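Local coordinates for protein Two-component response regulator yesN (Fusobacterium nucleatum, PDB 3LSG) that probably binds specific DNA sequences through this C-terminal AraC-type helix-turn-helix domain and regulates transcription as the output part of a two-component response regulator, at residues Tyr85-Phe90 with Ile96-Tyr101; Phe20-Leu25 with Leu31-Leu36; Glu5-Ile10 with Lys42-Pro47. One frame throughout, in Å; residues are numbered along the deposited sequence.

Contact 1: residues Tyr85-Phe90 with Ile96-Tyr101; sequences YFITKF and ITPKQY. With PO4 (phosphate ion), chain F.
Pro98 lies over one face of the Phe90 ring, its CG 4.0 Å from the ring centroid and 25° off the ring normal, a CH-pi contact. Two groups sit at the edge of this ring, near its plane: Ile96 O, 3.2 Å from Phe90 CD2, and Tyr101, whose CG is 3.7 Å from Phe90 CZ. Toward Tyr101 the approach is an offset T-shaped pair, with the edge of Phe90 directed at the Tyr101 face and the planes at 87°. Phe90 can reach all three because its CG stands opposite the backbone N (chi1 -172°), which carries the ring across to segment 96-101.

Pro98 is shared: its CG also touches Phe86 CE2 at 3.7 Å and, more loosely, Ile87 CG1. Helix 83-94 occupies the place of the recognition helix in the second helix-turn-helix of an AraC-type domain, and helix 98-101 packs on its flank. That short helix starts with a capping box: Gln100 N donates to Thr97 OG1, while Thr97 N donates to Gln100 OE1 at 2.9 Å.

On another side of helix 83-94, Tyr85 OH and Lys89 NZ hydrogen-bond the phosphate ion, each at 2.6 Å, to O4 and O3 respectively. O4 lies at the edge of the Tyr85 ring and Lys89 CG over one face, offset toward the rim. Tyr85 and Lys89 of the second subunit hold the same ion, probably from the crystallisation liquor.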
loop_
_atom_site.group_PDB
_atom_site.type_symbol
_atom_site.label_atom_id
_atom_site.label_comp_id
_atom_site.label_asym_id
_atom_site.label_seq_id
_atom_site.Cartn_x
_atom_site.Cartn_y
_atom_site.Cartn_z
ATOM N N TYR A 85 -10.034 3.441 1.391
ATOM C CA TYR A 85 -8.664 3.586 0.917
ATOM C C TYR A 85 -8.658 3.664 -0.608
ATOM O O TYR A 85 -7.980 4.494 -1.188
ATOM C CB TYR A 85 -7.776 2.440 1.411
ATOM C CG TYR A 85 -6.291 2.731 1.252
ATOM C CD1 TYR A 85 -5.689 3.790 1.938
ATOM C CD2 TYR A 85 -5.499 1.957 0.417
ATOM C CE1 TYR A 85 -4.339 4.062 1.794
ATOM C CE2 TYR A 85 -4.146 2.209 0.267
ATOM C CZ TYR A 85 -3.567 3.261 0.956
ATOM O OH TYR A 85 -2.215 3.503 0.800
ATOM N N PHE A 86 -9.417 2.786 -1.251
ATOM C CA PHE A 86 -9.664 2.893 -2.693
ATOM C C PHE A 86 -10.096 4.302 -3.118
ATOM O O PHE A 86 -9.559 4.864 -4.058
ATOM C CB PHE A 86 -10.723 1.883 -3.158
ATOM C CG PHE A 86 -11.305 2.203 -4.532
ATOM C CD1 PHE A 86 -10.524 2.089 -5.682
ATOM C CD2 PHE A 86 -12.606 2.627 -4.663
ATOM C CE1 PHE A 86 -11.047 2.395 -6.939
ATOM C CE2 PHE A 86 -13.143 2.921 -5.918
ATOM C CZ PHE A 86 -12.368 2.807 -7.048
ATOM N N ILE A 87 -11.066 4.873 -2.415
ATOM C CA ILE A 87 -11.537 6.217 -2.748
ATOM C C ILE A 87 -10.417 7.261 -2.619
ATOM O O ILE A 87 -10.277 8.137 -3.478
ATOM C CB ILE A 87 -12.754 6.606 -1.878
ATOM C CG1 ILE A 87 -14.029 5.906 -2.379
ATOM C CG2 ILE A 87 -12.961 8.117 -1.883
ATOM C CD1 ILE A 87 -15.146 5.865 -1.314
ATOM N N THR A 88 -9.600 7.154 -1.567
ATOM C CA THR A 88 -8.496 8.089 -1.389
ATOM C C THR A 88 -7.432 7.964 -2.484
ATOM O O THR A 88 -6.878 8.977 -2.920
ATOM C CB THR A 88 -7.813 7.970 -0.008
ATOM O OG1 THR A 88 -7.077 6.743 0.061
ATOM C CG2 THR A 88 -8.841 8.025 1.112
ATOM N N LYS A 89 -7.138 6.740 -2.924
ATOM C CA LYS A 89 -6.155 6.568 -3.995
ATOM C C LYS A 89 -6.722 7.107 -5.311
ATOM O O LYS A 89 -6.026 7.782 -6.063
ATOM C CB LYS A 89 -5.740 5.093 -4.153
ATOM C CG LYS A 89 -4.836 4.550 -3.035
ATOM C CD LYS A 89 -3.486 5.257 -3.042
ATOM C CE LYS A 89 -2.465 4.544 -2.177
ATOM N NZ LYS A 89 -1.234 5.375 -2.008
ATOM N N PHE A 90 -7.992 6.796 -5.586
ATOM C CA PHE A 90 -8.643 7.232 -6.807
ATOM C C PHE A 90 -8.632 8.757 -6.876
ATOM O O PHE A 90 -8.335 9.348 -7.920
ATOM C CB PHE A 90 -10.091 6.725 -6.850
ATOM C CG PHE A 90 -10.772 6.961 -8.170
ATOM C CD1 PHE A 90 -10.853 5.948 -9.117
ATOM C CD2 PHE A 90 -11.326 8.195 -8.466
ATOM C CE1 PHE A 90 -11.483 6.166 -10.353
ATOM C CE2 PHE A 90 -11.965 8.414 -9.684
ATOM C CZ PHE A 90 -12.034 7.406 -10.631
ATOM N N ILE A 96 -10.528 13.683 -8.572
ATOM C CA ILE A 96 -11.924 13.688 -8.104
ATOM C C ILE A 96 -12.295 12.290 -7.572
ATOM O O ILE A 96 -11.554 11.342 -7.781
ATOM C CB ILE A 96 -12.928 14.106 -9.206
ATOM C CG1 ILE A 96 -12.877 13.128 -10.385
ATOM C CG2 ILE A 96 -12.689 15.573 -9.665
ATOM C CD1 ILE A 96 -13.810 13.533 -11.560
ATOM N N THR A 97 -13.435 12.176 -6.890
ATOM C CA THR A 97 -13.842 10.897 -6.303
ATOM C C THR A 97 -14.478 9.991 -7.358
ATOM O O THR A 97 -14.850 10.456 -8.442
ATOM C CB THR A 97 -14.869 11.101 -5.168
ATOM O OG1 THR A 97 -16.068 11.634 -5.727
ATOM C CG2 THR A 97 -14.342 12.089 -4.123
ATOM N N PRO A 98 -14.600 8.690 -7.049
ATOM C CA PRO A 98 -15.287 7.779 -7.962
ATOM C C PRO A 98 -16.707 8.230 -8.259
ATOM O O PRO A 98 -17.109 8.225 -9.416
ATOM C CB PRO A 98 -15.281 6.457 -7.189
ATOM C CG PRO A 98 -13.977 6.505 -6.439
ATOM C CD PRO A 98 -13.828 7.959 -6.018
ATOM N N LYS A 99 -17.448 8.645 -7.239
ATOM C CA LYS A 99 -18.800 9.139 -7.475
ATOM C C LYS A 99 -18.735 10.316 -8.424
ATOM O O LYS A 99 -19.497 10.392 -9.392
ATOM C CB LYS A 99 -19.448 9.584 -6.158
ATOM C CG LYS A 99 -20.967 9.588 -6.155
ATOM C CD LYS A 99 -21.558 10.305 -7.356
ATOM C CE LYS A 99 -22.048 9.313 -8.420
ATOM N NZ LYS A 99 -22.588 9.990 -9.637
ATOM N N GLN A 100 -17.833 11.255 -8.149
ATOM C CA GLN A 100 -17.781 12.480 -8.955
ATOM C C GLN A 100 -17.399 12.113 -10.387
ATOM O O GLN A 100 -17.827 12.750 -11.355
ATOM C CB GLN A 100 -16.772 13.486 -8.362
ATOM C CG GLN A 100 -17.237 14.119 -7.047
ATOM C CD GLN A 100 -16.116 14.851 -6.270
ATOM O OE1 GLN A 100 -14.932 14.636 -6.502
ATOM N NE2 GLN A 100 -16.508 15.714 -5.345
ATOM N N TYR A 101 -16.603 11.060 -10.515
ATOM C CA TYR A 101 -16.141 10.624 -11.826
ATOM C C TYR A 101 -17.319 10.202 -12.710
ATOM O O TYR A 101 -17.256 10.301 -13.936
ATOM C CB TYR A 101 -15.152 9.461 -11.679
ATOM C CG TYR A 101 -14.273 9.309 -12.881
ATOM C CD1 TYR A 101 -13.095 10.056 -13.000
ATOM C CD2 TYR A 101 -14.616 8.451 -13.915
ATOM C CE1 TYR A 101 -12.284 9.939 -14.109
ATOM C CE2 TYR A 101 -13.811 8.329 -15.041
ATOM C CZ TYR A 101 -12.642 9.076 -15.129
ATOM O OH TYR A 101 -11.825 8.965 -16.231
HETATM P P PO4 F . 0.674 2.440 -0.645
HETATM O O1 PO4 F . 1.206 1.951 -1.964
HETATM O O2 PO4 F . 1.645 2.134 0.465
HETATM O O3 PO4 F . 0.470 3.936 -0.732
HETATM O O4 PO4 F . -0.637 1.754 -0.356
#

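Contact 2: residues Phe20-Leu25 with Leu31-Leu36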
loop_
_atom_site.group_PDB
_atom_site.type_symbol
_atom_site.label_atom_id
_atom_site.label_comp_id
_atom_site.label_asym_id
_atom_site.label_seq_id
_atom_site.Cartn_x
_atom_site.Cartn_y
_atom_site.Cartn_z
ATOM N N PHE A 20 -1.626 -9.203 -3.826
ATOM C CA PHE A 20 -0.524 -9.104 -4.780
ATOM C C PHE A 20 0.370 -7.906 -4.468
ATOM O O PHE A 20 -0.088 -6.778 -4.491
ATOM C CB PHE A 20 -1.077 -8.996 -6.204
ATOM C CG PHE A 20 -0.016 -8.893 -7.275
ATOM C CD1 PHE A 20 0.792 -9.979 -7.578
ATOM C CD2 PHE A 20 0.157 -7.719 -7.989
ATOM C CE1 PHE A 20 1.756 -9.891 -8.560
ATOM C CE2 PHE A 20 1.119 -7.622 -8.978
ATOM C CZ PHE A 20 1.909 -8.709 -9.274
ATOM N N THR A 21 1.641 -8.178 -4.160
ATOM C CA THR A 21 2.600 -7.165 -3.755
ATOM C C THR A 21 3.913 -7.342 -4.512
ATOM O O THR A 21 4.080 -8.279 -5.299
ATOM C CB THR A 21 2.921 -7.285 -2.254
ATOM O OG1 THR A 21 3.561 -8.543 -2.004
ATOM C CG2 THR A 21 1.647 -7.218 -1.427
ATOM N N LEU A 22 4.846 -6.432 -4.257
ATOM C CA LEU A 22 6.191 -6.513 -4.826
ATOM C C LEU A 22 6.826 -7.857 -4.490
ATOM O O LEU A 22 7.438 -8.488 -5.347
ATOM C CB LEU A 22 7.071 -5.356 -4.309
ATOM C CG LEU A 22 8.539 -5.391 -4.763
ATOM C CD1 LEU A 22 8.618 -5.322 -6.257
ATOM C CD2 LEU A 22 9.361 -4.268 -4.151
ATOM N N SER A 23 6.643 -8.299 -3.248
ATOM C CA SER A 23 7.207 -9.565 -2.767
ATOM C C SER A 23 6.640 -10.815 -3.464
ATOM O O SER A 23 7.358 -11.788 -3.713
ATOM C CB SER A 23 7.023 -9.668 -1.246
ATOM O OG SER A 23 7.838 -8.707 -0.587
ATOM N N VAL A 24 5.352 -10.788 -3.774
ATOM C CA VAL A 24 4.725 -11.888 -4.497
ATOM C C VAL A 24 5.303 -11.940 -5.913
ATOM O O VAL A 24 5.649 -13.012 -6.415
ATOM C CB VAL A 24 3.190 -11.713 -4.545
ATOM C CG1 VAL A 24 2.541 -12.781 -5.430
ATOM C CG2 VAL A 24 2.603 -11.747 -3.140
ATOM N N LEU A 25 5.419 -10.779 -6.557
ATOM C CA LEU A 25 6.034 -10.724 -7.883
ATOM C C LEU A 25 7.484 -11.224 -7.859
ATOM O O LEU A 25 7.900 -12.038 -8.683
ATOM C CB LEU A 25 5.989 -9.303 -8.449
ATOM C CG LEU A 25 6.577 -9.116 -9.851
ATOM C CD1 LEU A 25 5.949 -10.101 -10.863
ATOM C CD2 LEU A 25 6.370 -7.693 -10.332
ATOM N N LEU A 31 13.531 -13.584 -7.757
ATOM C CA LEU A 31 14.365 -12.423 -7.436
ATOM C C LEU A 31 14.077 -11.928 -6.025
ATOM O O LEU A 31 13.013 -12.175 -5.482
ATOM C CB LEU A 31 14.087 -11.286 -8.419
ATOM C CG LEU A 31 14.226 -11.575 -9.917
ATOM C CD1 LEU A 31 13.724 -10.389 -10.728
ATOM C CD2 LEU A 31 15.677 -11.874 -10.260
ATOM N N SER A 32 15.020 -11.210 -5.439
ATOM C CA SER A 32 14.726 -10.462 -4.225
ATOM C C SER A 32 13.877 -9.226 -4.560
ATOM O O SER A 32 13.952 -8.682 -5.654
ATOM C CB SER A 32 16.019 -10.011 -3.559
ATOM O OG SER A 32 16.654 -9.038 -4.372
ATOM N N SER A 33 13.063 -8.790 -3.611
ATOM C CA SER A 33 12.285 -7.565 -3.771
ATOM C C SER A 33 13.192 -6.354 -3.992
ATOM O O SER A 33 12.880 -5.469 -4.798
ATOM C CB SER A 33 11.426 -7.337 -2.530
ATOM O OG SER A 33 10.407 -8.313 -2.498
ATOM N N GLY A 34 14.301 -6.328 -3.263
ATOM C CA GLY A 34 15.299 -5.280 -3.389
ATOM C C GLY A 34 15.834 -5.136 -4.798
ATOM O O GLY A 34 15.899 -4.034 -5.320
ATOM N N TYR A 35 16.230 -6.244 -5.423
ATOM C CA TYR A 35 16.674 -6.168 -6.809
ATOM C C TYR A 35 15.532 -5.897 -7.797
ATOM O O TYR A 35 15.679 -5.093 -8.721
ATOM C CB TYR A 35 17.456 -7.418 -7.223
ATOM C CG TYR A 35 17.830 -7.349 -8.669
ATOM C CD1 TYR A 35 18.855 -6.507 -9.099
ATOM C CD2 TYR A 35 17.122 -8.074 -9.625
ATOM C CE1 TYR A 35 19.183 -6.417 -10.442
ATOM C CE2 TYR A 35 17.447 -7.990 -10.970
ATOM C CZ TYR A 35 18.480 -7.166 -11.371
ATOM O OH TYR A 35 18.804 -7.087 -12.711
ATOM N N LEU A 36 14.391 -6.565 -7.620
ATOM C CA LEU A 36 13.267 -6.303 -8.518
ATOM C C LEU A 36 12.875 -4.825 -8.502
ATOM O O LEU A 36 12.589 -4.236 -9.540
ATOM C CB LEU A 36 12.062 -7.166 -8.170
ATOM C CG LEU A 36 10.822 -6.909 -9.032
ATOM C CD1 LEU A 36 11.102 -7.177 -10.497
ATOM C CD2 LEU A 36 9.654 -7.752 -8.534
#
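Ser23 OG has two oxygen partners: Ser33 OG, 3.2 Å away across the contact, and Glu81 OE1 of the second subunit, which is its stronger partner. Ser33 OG is also hydrogen-bonded to Ser26 OG, so the hydroxyls form a short chain. Both side chains place OG on the backbone N side, opposite the carbonyl carbon (chi1 -68° in Ser23 and -70° in Ser33), and the two hydroxyls thus meet where the two segments come closest. The CA atoms of these serines are the nearest pair of the two segments, at 5.5 Å; small side chains are compatible with so close an approach.

Beside the hydroxyls the contact turns apolar. Leu36 CD2 is the methyl that meets both leucines of the first segment, at 3.5 Å from Leu22 CD1, tighter than usual for two carbons, and at 3.6 Å from Leu25 CG. The side chains of Leu22 and Leu36 run past one another in opposite directions, whereas Leu25 lies across Leu36 at about a right angle. The second methyl of Leu22, CD2, rests against the backbone of Ser33, 3.8 Å from its O.

Each helix begins at a capped end. Ser32 OG accepts from Tyr35 N at 3.0 Å with an N-H...O angle of 163°, while the equivalent bond from Val24 N to Thr21 OG1 is weak.

Helices 22-28 and 33-44 make up the first helix-turn-helix of the domain, the latter in the position of the recognition helix; Leu25 also packs on Ile10 of helix 2-14, and Leu22 and Leu25 both reach Phe48 at the start of the long helix 48-66.

Contact 3: residues Glu5-Ile10 with Lys42-Pro47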
loop_
_atom_site.group_PDB
_atom_site.type_symbol
_atom_site.label_atom_id
_atom_site.label_comp_id
_atom_site.label_asym_id
_atom_site.label_seq_id
_atom_site.Cartn_x
_atom_site.Cartn_y
_atom_site.Cartn_z
ATOM N N GLU A 5 7.810 -8.377 -20.685
ATOM C CA GLU A 5 6.486 -8.865 -21.052
ATOM C C GLU A 5 5.988 -9.931 -20.075
ATOM O O GLU A 5 4.789 -10.029 -19.796
ATOM C CB GLU A 5 6.496 -9.381 -22.492
ATOM C CG GLU A 5 6.928 -8.320 -23.503
ATOM C CD GLU A 5 7.311 -8.900 -24.858
ATOM O OE1 GLU A 5 6.800 -9.984 -25.217
ATOM O OE2 GLU A 5 8.124 -8.263 -25.563
ATOM N N LEU A 6 6.916 -10.717 -19.542
ATOM C CA LEU A 6 6.599 -11.661 -18.480
ATOM C C LEU A 6 6.039 -10.918 -17.272
ATOM O O LEU A 6 4.992 -11.284 -16.732
ATOM C CB LEU A 6 7.857 -12.443 -18.072
ATOM C CG LEU A 6 7.747 -13.964 -18.089
ATOM C CD1 LEU A 6 7.293 -14.474 -19.456
ATOM C CD2 LEU A 6 9.078 -14.588 -17.697
ATOM N N ILE A 7 6.757 -9.884 -16.841
ATOM C CA ILE A 7 6.327 -9.039 -15.728
ATOM C C ILE A 7 4.973 -8.392 -16.002
ATOM O O ILE A 7 4.103 -8.357 -15.134
ATOM C CB ILE A 7 7.377 -7.950 -15.404
ATOM C CG1 ILE A 7 8.570 -8.575 -14.678
ATOM C CG2 ILE A 7 6.762 -6.854 -14.535
ATOM C CD1 ILE A 7 9.852 -7.776 -14.785
ATOM N N GLN A 8 4.792 -7.884 -17.213
ATOM C CA GLN A 8 3.508 -7.305 -17.607
ATOM C C GLN A 8 2.369 -8.293 -17.477
ATOM O O GLN A 8 1.297 -7.949 -16.985
ATOM C CB GLN A 8 3.581 -6.756 -19.037
ATOM C CG GLN A 8 4.334 -5.440 -19.123
ATOM C CD GLN A 8 4.655 -5.035 -20.545
ATOM O OE1 GLN A 8 4.575 -5.845 -21.465
ATOM N NE2 GLN A 8 5.035 -3.773 -20.731
ATOM N N ASN A 9 2.607 -9.528 -17.909
ATOM C CA ASN A 9 1.574 -10.558 -17.886
ATOM C C ASN A 9 1.174 -10.949 -16.474
ATOM O O ASN A 9 -0.003 -11.114 -16.175
ATOM C CB ASN A 9 2.042 -11.814 -18.636
ATOM C CG ASN A 9 2.075 -11.620 -20.134
ATOM O OD1 ASN A 9 1.807 -10.528 -20.643
ATOM N ND2 ASN A 9 2.412 -12.686 -20.856
ATOM N N ILE A 10 2.166 -11.134 -15.616
ATOM C CA ILE A 10 1.898 -11.490 -14.235
ATOM C C ILE A 10 1.037 -10.410 -13.604
ATOM O O ILE A 10 0.048 -10.700 -12.930
ATOM C CB ILE A 10 3.211 -11.635 -13.426
ATOM C CG1 ILE A 10 4.060 -12.781 -13.968
ATOM C CG2 ILE A 10 2.926 -11.892 -11.950
ATOM C CD1 ILE A 10 5.414 -12.838 -13.297
ATOM N N LYS A 42 14.020 0.508 -13.569
ATOM C CA LYS A 42 14.867 0.653 -14.745
ATOM C C LYS A 42 14.076 0.358 -16.020
ATOM O O LYS A 42 14.081 1.155 -16.954
ATOM C CB LYS A 42 16.105 -0.239 -14.655
ATOM C CG LYS A 42 17.157 0.089 -15.700
ATOM C CD LYS A 42 17.626 1.536 -15.570
ATOM C CE LYS A 42 18.762 1.845 -16.544
ATOM N NZ LYS A 42 19.331 3.214 -16.356
ATOM N N ASN A 43 13.371 -0.768 -16.042
ATOM C CA ASN A 43 12.665 -1.214 -17.247
ATOM C C ASN A 43 11.366 -0.485 -17.617
ATOM O O ASN A 43 11.061 -0.317 -18.792
ATOM C CB ASN A 43 12.383 -2.713 -17.173
ATOM C CG ASN A 43 13.635 -3.549 -17.353
ATOM O OD1 ASN A 43 14.719 -3.197 -16.868
ATOM N ND2 ASN A 43 13.492 -4.671 -18.052
ATOM N N PHE A 44 10.599 -0.083 -16.613
ATOM C CA PHE A 44 9.283 0.503 -16.833
ATOM C C PHE A 44 9.284 2.020 -16.656
ATOM O O PHE A 44 8.353 2.703 -17.089
ATOM C CB PHE A 44 8.258 -0.134 -15.893
ATOM C CG PHE A 44 7.907 -1.546 -16.256
ATOM C CD1 PHE A 44 6.705 -1.833 -16.879
ATOM C CD2 PHE A 44 8.790 -2.588 -15.983
ATOM C CE1 PHE A 44 6.377 -3.132 -17.223
ATOM C CE2 PHE A 44 8.475 -3.894 -16.325
ATOM C CZ PHE A 44 7.267 -4.170 -16.951
ATOM N N GLY A 45 10.314 2.534 -15.994
ATOM C CA GLY A 45 10.467 3.964 -15.821
ATOM C C GLY A 45 9.802 4.535 -14.583
ATOM O O GLY A 45 10.012 5.698 -14.240
ATOM N N ILE A 46 8.990 3.725 -13.918
ATOM C CA ILE A 46 8.332 4.139 -12.693
ATOM C C ILE A 46 8.384 2.949 -11.753
ATOM O O ILE A 46 8.599 1.830 -12.199
ATOM C CB ILE A 46 6.851 4.519 -12.936
ATOM C CG1 ILE A 46 6.052 3.297 -13.392
ATOM C CG2 ILE A 46 6.736 5.632 -13.974
ATOM C CD1 ILE A 46 4.551 3.533 -13.433
ATOM N N PRO A 47 8.196 3.191 -10.452
ATOM C CA PRO A 47 8.247 2.143 -9.427
ATOM C C PRO A 47 7.161 1.088 -9.626
ATOM O O PRO A 47 6.079 1.404 -10.131
ATOM C CB PRO A 47 7.990 2.907 -8.121
ATOM C CG PRO A 47 8.379 4.325 -8.412
ATOM C CD PRO A 47 8.087 4.547 -9.875
#
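Phe44 makes the apolar part of this contact with Ile7, whose CG2 methyl is 3.6 Å from Phe44 CZ and 3.9 Å from Phe44 CE2. The methyl approaches the far end of the ring obliquely, neither squarely over it nor at its rim. In Ile7 it is CG2 that stands opposite the backbone N, with CG1 beside the N (chi1 -75°), and this puts the smaller branch against the ring. The backbones stay well apart: the nearest CA atoms, those of Gln8 and Phe44, are 9.7 Å from each other, and side chains alone bridge the gap.

A second kind of contact is made by the aliphatic part of Gln8. Its CG lies at the edge of the Phe44 ring, near the ring plane and 3.6 Å from CE1, and its chain continues extended beyond. The amide follows past the ring rather than flat on it, with NE2 3.8 Å from Phe44 CE1 and the two planes 76° apart.

Further ring and cation contacts surround Phe44: it stacks with Phe40, meets Tyr51 edge-to-face and receives Lys4, just before segment 5-10 on helix 2-14, in a cation-pi contact. The chain then leaves helical geometry at Gly45, whose phi is +89°.

Between segments 5-10 and 42-47, then, methyl and methylene carbons meet an aromatic ring, which implies fit rather than direction; Lys4, one turn before Gln8, adds the polar link between the helices through its cation-pi contact and the hydrogen bond from NZ to Asn43 O.

How the contacts relate
Contacts 2 and 3 are neighbours, their centres 12 Å apart, and both use helix 33-44, one at its start and the other at its end. They touch where Leu25 CD1 packs on Ile10 CG2 at 3.7 Å, and in sequence contact 2 is nested inside the loop that contact 3 closes. Contact 1 follows later in the chain, on the opposite side of its centre, about 27 Å from contact 2 and 25 Å from contact 3, centre to centre. This is the two-lobed plan of an AraC-type domain, in which helix 48-66 links two helix-turn-helix units, consistent with each presenting a recognition helix to DNA. Contacts 1 and 2 both touch the second subunit.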